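Long-range contact in KLLA0B12012p (Kluyveromyces lactis, PDB 6Y3P), which is a direct partner of the mRNA decapping enzyme Dcp2 and, through its C-terminal ATP-grasp domain, probably binds ATP: residues 296-308 / 329-343. Residues are numbered along the deposited sequence; the frame is centred on the assembly and turned at random.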
ATOM      1  N   ILE A 296      11.819 -11.332  -5.134  1.00 43.16           N
ATOM      2  CA  ILE A 296      10.696 -10.404  -5.047  1.00 41.44           C
ATOM      3  C   ILE A 296      10.371 -10.151  -3.535  1.00 44.88           C
ATOM      4  O   ILE A 296      10.049  -9.025  -3.133  1.00 42.93           O
ATOM      5  CB  ILE A 296       9.497 -10.955  -5.880  1.00 43.11           C
ATOM      6  CG1 ILE A 296       9.730 -10.704  -7.389  1.00 42.75           C
ATOM      7  CG2 ILE A 296       8.147 -10.375  -5.432  1.00 40.34           C
ATOM      8  CD1 ILE A 296       8.786 -11.604  -8.413  1.00 41.85           C
ATOM      9  N   ARG A 297      10.489 -11.199  -2.710  1.00 42.52           N
ATOM     10  CA  ARG A 297      10.224 -11.080  -1.277  1.00 43.15           C
ATOM     11  C   ARG A 297      11.317 -10.214  -0.630  1.00 47.73           C
ATOM     12  O   ARG A 297      11.009  -9.323   0.143  1.00 48.42           O
ATOM     13  CB  ARG A 297      10.192 -12.469  -0.632  1.00 43.12           C
ATOM     14  CG  ARG A 297       8.811 -12.910  -0.205  1.00 52.35           C
ATOM     15  CD  ARG A 297       8.772 -14.399   0.041  1.00 62.33           C
ATOM     16  NE  ARG A 297       7.717 -14.974  -0.784  1.00 76.05           N
ATOM     17  CZ  ARG A 297       7.850 -16.049  -1.552  1.00 77.49           C
ATOM     18  NH1 ARG A 297       9.000 -16.719  -1.579  1.00 51.31           N
ATOM     19  NH2 ARG A 297       6.832 -16.472  -2.290  1.00 60.68           N
ATOM     20  N   THR A 298      12.582 -10.466  -0.980  1.00 45.03           N
ATOM     21  CA  THR A 298      13.746  -9.718  -0.497  1.00 44.85           C
ATOM     22  C   THR A 298      13.571  -8.236  -0.827  1.00 47.06           C
ATOM     23  O   THR A 298      13.585  -7.428   0.099  1.00 46.96           O
ATOM     24  CB  THR A 298      15.003 -10.393  -1.016  1.00 46.41           C
ATOM     25  OG1 THR A 298      14.966 -11.714  -0.469  1.00 46.37           O
ATOM     26  CG2 THR A 298      16.303  -9.674  -0.588  1.00 42.03           C
ATOM     27  N   GLN A 299      13.284  -7.898  -2.105  1.00 43.35           N
ATOM     28  CA  GLN A 299      12.981  -6.508  -2.528  1.00 43.33           C
ATOM     29  C   GLN A 299      11.833  -5.900  -1.740  1.00 46.16           C
ATOM     30  O   GLN A 299      11.923  -4.737  -1.344  1.00 47.79           O
ATOM     31  CB  GLN A 299      12.594  -6.431  -4.008  1.00 44.47           C
ATOM     32  CG  GLN A 299      13.676  -6.840  -4.986  1.00 46.31           C
ATOM     33  CD  GLN A 299      13.104  -6.870  -6.379  1.00 54.57           C
ATOM     34  OE1 GLN A 299      12.806  -5.820  -6.969  1.00 42.88           O
ATOM     35  NE2 GLN A 299      12.918  -8.081  -6.924  1.00 44.36           N
ATOM     36  N   ILE A 300      10.760  -6.675  -1.493  1.00 40.71           N
ATOM     37  CA  ILE A 300       9.593  -6.170  -0.745  1.00 39.25           C
ATOM     38  C   ILE A 300       9.983  -5.786   0.704  1.00 42.85           C
ATOM     39  O   ILE A 300       9.631  -4.701   1.180  1.00 40.94           O
ATOM     40  CB  ILE A 300       8.376  -7.139  -0.841  1.00 40.82           C
ATOM     41  CG1 ILE A 300       7.700  -6.967  -2.220  1.00 40.04           C
ATOM     42  CG2 ILE A 300       7.364  -6.888   0.307  1.00 42.17           C
ATOM     43  CD1 ILE A 300       6.767  -8.107  -2.723  1.00 38.96           C
ATOM     44  N   HIS A 301      10.720  -6.658   1.379  1.00 38.80           N
ATOM     45  CA  HIS A 301      11.160  -6.424   2.756  1.00 39.13           C
ATOM     46  C   HIS A 301      12.069  -5.247   2.821  1.00 45.92           C
ATOM     47  O   HIS A 301      11.985  -4.486   3.759  1.00 49.14           O
ATOM     48  CB  HIS A 301      11.922  -7.634   3.269  1.00 40.58           C
ATOM     49  CG  HIS A 301      11.071  -8.833   3.460  1.00 45.03           C
ATOM     50  ND1 HIS A 301      11.545  -9.938   4.113  1.00 48.48           N
ATOM     51  CD2 HIS A 301       9.795  -9.055   3.093  1.00 47.29           C
ATOM     52  CE1 HIS A 301      10.542 -10.794   4.134  1.00 48.13           C
ATOM     53  NE2 HIS A 301       9.469 -10.295   3.545  1.00 48.07           N
ATOM     54  N   GLU A 302      12.943  -5.088   1.832  1.00 42.49           N
ATOM     55  CA  GLU A 302      13.843  -3.959   1.786  1.00 42.26           C
ATOM     56  C   GLU A 302      13.111  -2.641   1.591  1.00 44.46           C
ATOM     57  O   GLU A 302      13.404  -1.674   2.294  1.00 44.10           O
ATOM     58  CB  GLU A 302      14.923  -4.193   0.723  1.00 43.76           C
ATOM     59  CG  GLU A 302      16.195  -3.404   0.953  1.00 57.34           C
ATOM     60  CD  GLU A 302      16.773  -3.369   2.360  1.00 81.31           C
ATOM     61  OE1 GLU A 302      16.670  -4.375   3.104  1.00 75.85           O
ATOM     62  OE2 GLU A 302      17.361  -2.320   2.704  1.00 74.72           O
ATOM     63  N   ALA A 303      12.127  -2.622   0.673  1.00 42.15           N
ATOM     64  CA  ALA A 303      11.333  -1.443   0.323  1.00 42.53           C
ATOM     65  C   ALA A 303      10.439  -0.958   1.472  1.00 48.42           C
ATOM     66  O   ALA A 303      10.354   0.257   1.715  1.00 47.48           O
ATOM     67  CB  ALA A 303      10.527  -1.700  -0.937  1.00 42.69           C
ATOM     68  N   VAL A 304       9.810  -1.918   2.198  1.00 44.84           N
ATOM     69  CA  VAL A 304       8.966  -1.673   3.368  1.00 44.48           C
ATOM     70  C   VAL A 304       9.817  -1.030   4.512  1.00 50.68           C
ATOM     71  O   VAL A 304       9.423  -0.016   5.077  1.00 50.65           O
ATOM     72  CB  VAL A 304       8.236  -2.981   3.823  1.00 47.10           C
ATOM     73  CG1 VAL A 304       7.659  -2.822   5.215  1.00 47.39           C
ATOM     74  CG2 VAL A 304       7.127  -3.389   2.839  1.00 45.52           C
ATOM     75  N   SER A 305      10.977  -1.633   4.825  1.00 49.06           N
ATOM     76  CA  SER A 305      11.944  -1.212   5.858  1.00 48.65           C
ATOM     77  C   SER A 305      12.433   0.223   5.596  1.00 50.48           C
ATOM     78  O   SER A 305      12.423   1.056   6.494  1.00 48.48           O
ATOM     79  CB  SER A 305      13.128  -2.181   5.880  1.00 49.79           C
ATOM     80  OG  SER A 305      14.141  -1.725   6.759  1.00 67.11           O
ATOM     81  N   GLU A 306      12.835   0.495   4.344  1.00 47.89           N
ATOM     82  CA  GLU A 306      13.315   1.787   3.852  1.00 47.15           C
ATOM     83  C   GLU A 306      12.217   2.828   3.931  1.00 50.12           C
ATOM     84  O   GLU A 306      12.481   3.949   4.375  1.00 52.05           O
ATOM     85  CB  GLU A 306      13.823   1.638   2.407  1.00 48.16           C
ATOM     86  CG  GLU A 306      15.156   0.921   2.285  1.00 57.04           C
ATOM     87  CD  GLU A 306      16.277   1.635   3.011  1.00 69.74           C
ATOM     88  OE1 GLU A 306      16.595   2.774   2.601  1.00 60.93           O
ATOM     89  OE2 GLU A 306      16.750   1.115   4.050  1.00 60.67           O
ATOM     90  N   LEU A 307      10.976   2.451   3.570  1.00 44.14           N
ATOM     91  CA  LEU A 307       9.832   3.368   3.636  1.00 42.91           C
ATOM     92  C   LEU A 307       9.527   3.800   5.049  1.00 48.74           C
ATOM     93  O   LEU A 307       9.294   4.985   5.288  1.00 50.02           O
ATOM     94  CB  LEU A 307       8.584   2.808   2.926  1.00 41.52           C
ATOM     95  CG  LEU A 307       7.348   3.721   2.875  1.00 44.66           C
ATOM     96  CD1 LEU A 307       7.705   5.121   2.328  1.00 47.19           C
ATOM     97  CD2 LEU A 307       6.288   3.130   2.028  1.00 37.55           C
ATOM     98  N   PHE A 308       9.541   2.868   5.991  1.00 46.14           N
ATOM     99  CA  PHE A 308       9.293   3.230   7.376  1.00 46.61           C
ATOM    100  C   PHE A 308      10.443   4.074   7.953  1.00 51.28           C
ATOM    101  O   PHE A 308      10.177   5.000   8.715  1.00 52.58           O
ATOM    102  CB  PHE A 308       8.925   1.999   8.223  1.00 48.32           C
ATOM    103  CG  PHE A 308       7.449   1.714   8.035  1.00 49.36           C
ATOM    104  CD1 PHE A 308       6.484   2.565   8.572  1.00 51.35           C
ATOM    105  CD2 PHE A 308       7.026   0.659   7.234  1.00 49.95           C
ATOM    106  CE1 PHE A 308       5.132   2.361   8.318  1.00 51.69           C
ATOM    107  CE2 PHE A 308       5.668   0.455   6.981  1.00 51.37           C
ATOM    108  CZ  PHE A 308       4.731   1.306   7.521  1.00 49.64           C
ATOM    109  N   PHE A 329      -1.520  -2.608   7.018  1.00 45.08           N
ATOM    110  CA  PHE A 329      -1.718  -1.861   5.792  1.00 44.65           C
ATOM    111  C   PHE A 329      -1.604  -2.822   4.609  1.00 49.20           C
ATOM    112  O   PHE A 329      -0.935  -3.854   4.708  1.00 47.41           O
ATOM    113  CB  PHE A 329      -0.620  -0.790   5.637  1.00 45.62           C
ATOM    114  CG  PHE A 329      -0.465   0.190   6.774  1.00 46.20           C
ATOM    115  CD1 PHE A 329       0.398  -0.078   7.832  1.00 47.59           C
ATOM    116  CD2 PHE A 329      -1.115   1.421   6.744  1.00 47.79           C
ATOM    117  CE1 PHE A 329       0.581   0.856   8.864  1.00 48.77           C
ATOM    118  CE2 PHE A 329      -0.928   2.359   7.774  1.00 49.92           C
ATOM    119  CZ  PHE A 329      -0.089   2.064   8.829  1.00 47.62           C
ATOM    120  N   GLY A 330      -2.227  -2.424   3.497  1.00 45.13           N
ATOM    121  CA  GLY A 330      -2.169  -3.116   2.222  1.00 44.17           C
ATOM    122  C   GLY A 330      -1.191  -2.430   1.287  1.00 48.05           C
ATOM    123  O   GLY A 330      -1.480  -1.345   0.777  1.00 46.83           O
ATOM    124  N   PHE A 331       0.004  -3.034   1.093  1.00 45.74           N
ATOM    125  CA  PHE A 331       1.017  -2.480   0.202  1.00 45.25           C
ATOM    126  C   PHE A 331       0.840  -3.045  -1.191  1.00 49.80           C
ATOM    127  O   PHE A 331       0.840  -4.258  -1.370  1.00 50.39           O
ATOM    128  CB  PHE A 331       2.434  -2.735   0.715  1.00 45.77           C
ATOM    129  CG  PHE A 331       2.969  -1.744   1.715  1.00 45.80           C
ATOM    130  CD1 PHE A 331       2.312  -1.524   2.922  1.00 46.74           C
ATOM    131  CD2 PHE A 331       4.208  -1.150   1.527  1.00 46.43           C
ATOM    132  CE1 PHE A 331       2.853  -0.677   3.878  1.00 47.64           C
ATOM    133  CE2 PHE A 331       4.747  -0.295   2.487  1.00 48.38           C
ATOM    134  CZ  PHE A 331       4.067  -0.065   3.656  1.00 46.32           C
ATOM    135  N   ASP A 332       0.667  -2.162  -2.166  1.00 47.02           N
ATOM    136  CA  ASP A 332       0.500  -2.560  -3.553  1.00 48.12           C
ATOM    137  C   ASP A 332       1.737  -2.280  -4.375  1.00 48.25           C
ATOM    138  O   ASP A 332       2.194  -1.127  -4.517  1.00 48.68           O
ATOM    139  CB  ASP A 332      -0.773  -1.969  -4.177  1.00 52.07           C
ATOM    140  CG  ASP A 332      -2.018  -2.565  -3.530  1.00 74.53           C
ATOM    141  OD1 ASP A 332      -2.449  -3.667  -3.962  1.00 76.58           O
ATOM    142  OD2 ASP A 332      -2.504  -1.983  -2.540  1.00 85.03           O
ATOM    143  N   PHE A 333       2.301  -3.380  -4.872  1.00 40.67           N
ATOM    144  CA  PHE A 333       3.484  -3.435  -5.711  1.00 39.95           C
ATOM    145  C   PHE A 333       3.165  -3.950  -7.120  1.00 45.68           C
ATOM    146  O   PHE A 333       2.396  -4.887  -7.283  1.00 43.61           O
ATOM    147  CB  PHE A 333       4.513  -4.405  -5.102  1.00 40.78           C
ATOM    148  CG  PHE A 333       5.149  -3.974  -3.814  1.00 40.42           C
ATOM    149  CD1 PHE A 333       6.292  -3.190  -3.814  1.00 42.35           C
ATOM    150  CD2 PHE A 333       4.655  -4.419  -2.595  1.00 41.07           C
ATOM    151  CE1 PHE A 333       6.900  -2.814  -2.604  1.00 42.50           C
ATOM    152  CE2 PHE A 333       5.246  -4.014  -1.392  1.00 41.95           C
ATOM    153  CZ  PHE A 333       6.356  -3.212  -1.408  1.00 39.54           C
ATOM    154  N   LEU A 334       3.835  -3.387  -8.115  1.00 45.89           N
ATOM    155  CA  LEU A 334       3.811  -3.823  -9.511  1.00 46.86           C
ATOM    156  C   LEU A 334       5.118  -4.624  -9.731  1.00 49.47           C
ATOM    157  O   LEU A 334       6.126  -4.376  -9.066  1.00 48.23           O
ATOM    158  CB  LEU A 334       3.791  -2.598 -10.431  1.00 48.34           C
ATOM    159  CG  LEU A 334       2.413  -2.072 -10.893  1.00 55.24           C
ATOM    160  CD1 LEU A 334       1.525  -1.681  -9.742  1.00 57.52           C
ATOM    161  CD2 LEU A 334       2.568  -0.867 -11.804  1.00 55.57           C
ATOM    162  N   VAL A 335       5.060  -5.635 -10.584  1.00 45.76           N
ATOM    163  CA  VAL A 335       6.191  -6.477 -10.925  1.00 45.26           C
ATOM    164  C   VAL A 335       6.433  -6.321 -12.413  1.00 47.12           C
ATOM    165  O   VAL A 335       5.487  -6.463 -13.204  1.00 46.42           O
ATOM    166  CB  VAL A 335       5.991  -7.979 -10.562  1.00 49.73           C
ATOM    167  CG1 VAL A 335       7.323  -8.732 -10.625  1.00 48.33           C
ATOM    168  CG2 VAL A 335       5.336  -8.148  -9.187  1.00 49.90           C
ATOM    169  N   ASP A 336       7.699  -6.070 -12.792  1.00 42.64           N
ATOM    170  CA  ASP A 336       8.098  -5.957 -14.196  1.00 42.53           C
ATOM    171  C   ASP A 336       8.614  -7.291 -14.731  1.00 46.02           C
ATOM    172  O   ASP A 336       8.817  -8.229 -13.956  1.00 45.50           O
ATOM    173  CB  ASP A 336       9.075  -4.769 -14.466  1.00 44.04           C
ATOM    174  CG  ASP A 336      10.524  -4.847 -13.996  1.00 55.06           C
ATOM    175  OD1 ASP A 336      11.035  -5.982 -13.794  1.00 53.84           O
ATOM    176  OD2 ASP A 336      11.186  -3.771 -13.928  1.00 62.82           O
ATOM    177  N   SER A 337       8.864  -7.367 -16.051  1.00 42.55           N
ATOM    178  CA  SER A 337       9.323  -8.593 -16.709  1.00 42.24           C
ATOM    179  C   SER A 337      10.739  -9.047 -16.281  1.00 44.48           C
ATOM    180  O   SER A 337      11.142 -10.154 -16.637  1.00 42.89           O
ATOM    181  CB  SER A 337       9.198  -8.471 -18.220  1.00 44.72           C
ATOM    182  OG  SER A 337       9.980  -7.373 -18.646  1.00 57.69           O
ATOM    183  N   ASP A 338      11.447  -8.233 -15.456  1.00 41.87           N
ATOM    184  CA  ASP A 338      12.777  -8.558 -14.911  1.00 42.89           C
ATOM    185  C   ASP A 338      12.693  -8.898 -13.446  1.00 46.65           C
ATOM    186  O   ASP A 338      13.721  -8.913 -12.779  1.00 47.20           O
ATOM    187  CB  ASP A 338      13.795  -7.425 -15.146  1.00 45.59           C
ATOM    188  CG  ASP A 338      13.946  -7.064 -16.605  1.00 58.07           C
ATOM    189  OD1 ASP A 338      14.084  -7.993 -17.434  1.00 60.49           O
ATOM    190  OD2 ASP A 338      13.891  -5.853 -16.924  1.00 63.50           O
ATOM    191  N   TYR A 339      11.459  -9.208 -12.952  1.00 41.97           N
ATOM    192  CA  TYR A 339      11.132  -9.587 -11.573  1.00 41.15           C
ATOM    193  C   TYR A 339      11.511  -8.489 -10.568  1.00 44.56           C
ATOM    194  O   TYR A 339      11.812  -8.780  -9.420  1.00 42.88           O
ATOM    195  CB  TYR A 339      11.714 -10.975 -11.195  1.00 41.56           C
ATOM    196  CG  TYR A 339      11.410 -12.050 -12.219  1.00 42.10           C
ATOM    197  CD1 TYR A 339      12.278 -12.296 -13.280  1.00 43.11           C
ATOM    198  CD2 TYR A 339      10.258 -12.832 -12.120  1.00 41.91           C
ATOM    199  CE1 TYR A 339      12.002 -13.270 -14.231  1.00 40.86           C
ATOM    200  CE2 TYR A 339       9.961 -13.802 -13.077  1.00 42.04           C
ATOM    201  CZ  TYR A 339      10.842 -14.020 -14.126  1.00 48.23           C
ATOM    202  OH  TYR A 339      10.599 -14.990 -15.059  1.00 47.12           O
ATOM    203  N   GLN A 340      11.424  -7.215 -11.007  1.00 42.93           N
ATOM    204  CA  GLN A 340      11.683  -6.034 -10.186  1.00 42.64           C
ATOM    205  C   GLN A 340      10.372  -5.471  -9.666  1.00 47.00           C
ATOM    206  O   GLN A 340       9.429  -5.291 -10.440  1.00 48.01           O
ATOM    207  CB  GLN A 340      12.501  -4.971 -10.959  1.00 43.88           C
ATOM    208  CG  GLN A 340      13.905  -5.433 -11.446  1.00 43.47           C
ATOM    209  CD  GLN A 340      14.661  -6.191 -10.376  1.00 64.45           C
ATOM    210  OE1 GLN A 340      15.102  -5.622  -9.378  1.00 67.96           O
ATOM    211  NE2 GLN A 340      14.756  -7.508 -10.513  1.00 48.46           N
ATOM    212  N   VAL A 341      10.295  -5.220  -8.355  1.00 42.81           N
ATOM    213  CA  VAL A 341       9.079  -4.670  -7.750  1.00 42.41           C
ATOM    214  C   VAL A 341       9.068  -3.139  -7.785  1.00 45.68           C
ATOM    215  O   VAL A 341      10.098  -2.489  -7.724  1.00 43.05           O
ATOM    216  CB  VAL A 341       8.730  -5.203  -6.314  1.00 45.85           C
ATOM    217  CG1 VAL A 341       8.845  -6.724  -6.212  1.00 45.74           C
ATOM    218  CG2 VAL A 341       9.558  -4.520  -5.233  1.00 45.19           C
ATOM    219  N   LYS A 342       7.882  -2.578  -7.832  1.00 45.13           N
ATOM    220  CA  LYS A 342       7.729  -1.149  -7.810  1.00 45.43           C
ATOM    221  C   LYS A 342       6.584  -0.811  -6.920  1.00 46.93           C
ATOM    222  O   LYS A 342       5.479  -1.278  -7.150  1.00 45.32           O
ATOM    223  CB  LYS A 342       7.654  -0.544  -9.235  1.00 48.71           C
ATOM    224  CG  LYS A 342       9.045  -0.020  -9.659  1.00 64.69           C
ATOM    225  CD  LYS A 342       9.266   0.072 -11.166  1.00 74.89           C
ATOM    226  CE  LYS A 342      10.639   0.620 -11.544  1.00 77.47           C
ATOM    227  NZ  LYS A 342      10.827   2.065 -11.180  1.00 77.29           N
ATOM    228  N   LEU A 343       6.862  -0.088  -5.826  1.00 44.36           N
ATOM    229  CA  LEU A 343       5.788   0.307  -4.918  1.00 43.80           C
ATOM    230  C   LEU A 343       4.895   1.343  -5.591  1.00 49.27           C
ATOM    231  O   LEU A 343       5.375   2.346  -6.122  1.00 48.96           O
ATOM    232  CB  LEU A 343       6.293   0.803  -3.544  1.00 43.25           C
ATOM    233  CG  LEU A 343       5.203   1.208  -2.540  1.00 46.56           C
ATOM    234  CD1 LEU A 343       4.365   0.013  -2.097  1.00 44.64           C
ATOM    235  CD2 LEU A 343       5.806   1.920  -1.356  1.00 52.05           C
TER
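F329 of strand 326-335 meets F308 in the C-terminal half of helix 290-313, its CE1 lying 4.4 Å from F308 CZ, a loose start to a seam in which alternate residues of the strand turn their side chains to the helix. F331 comes next and is wedged among three helix residues: its CZ sits 3.7 Å from F308 CE2, while V304 CG2 lies against CD2 and CE2, and L307 CD2 against CE2. The F333 ring is sandwiched between I300 of the helix and L343 of the neighbouring strand. I300 CG1 stands over the centre of one face, 3.9 Å from the centroid in a CH-pi contact, L343 CD1 lies off-centre over the opposite face, and A303 CB and V304 CG2 close on the ring edge. V335 ends the row against I296 CD1. This is a helix packed on a beta hairpin of an antiparallel sheet in an ATP-grasp domain of the tubulin-tyrosine ligase family; strand 215-224 continues the sheet beside 326-335. At the hairpin's type I turn, D336 OD1 takes the backbone N-H groups of D338, in an Asx turn, and Q340 from opposite faces of its carboxylate. Where the turn gives way to strand 341-347, the amide of Q299 bridges two backbone groups: NE2 donates to Y339 O at 2.8 Å, in the carbonyl plane, and OE1 accepts from V341 N at 2.9 Å, met from above the amide plane. An extended chain beyond CG (chi2 173°) carries the Q299 amide to both groups. A leucine here would probably leave Y339 O and V341 N without these partners and the start of strand 341-347 less firmly tied to the helix. V341 then fits its CG1 against I296 CG2 and its CG2 against Q299 CB, before L343 CD2 reaches L307 CD2 at 3.6 Å.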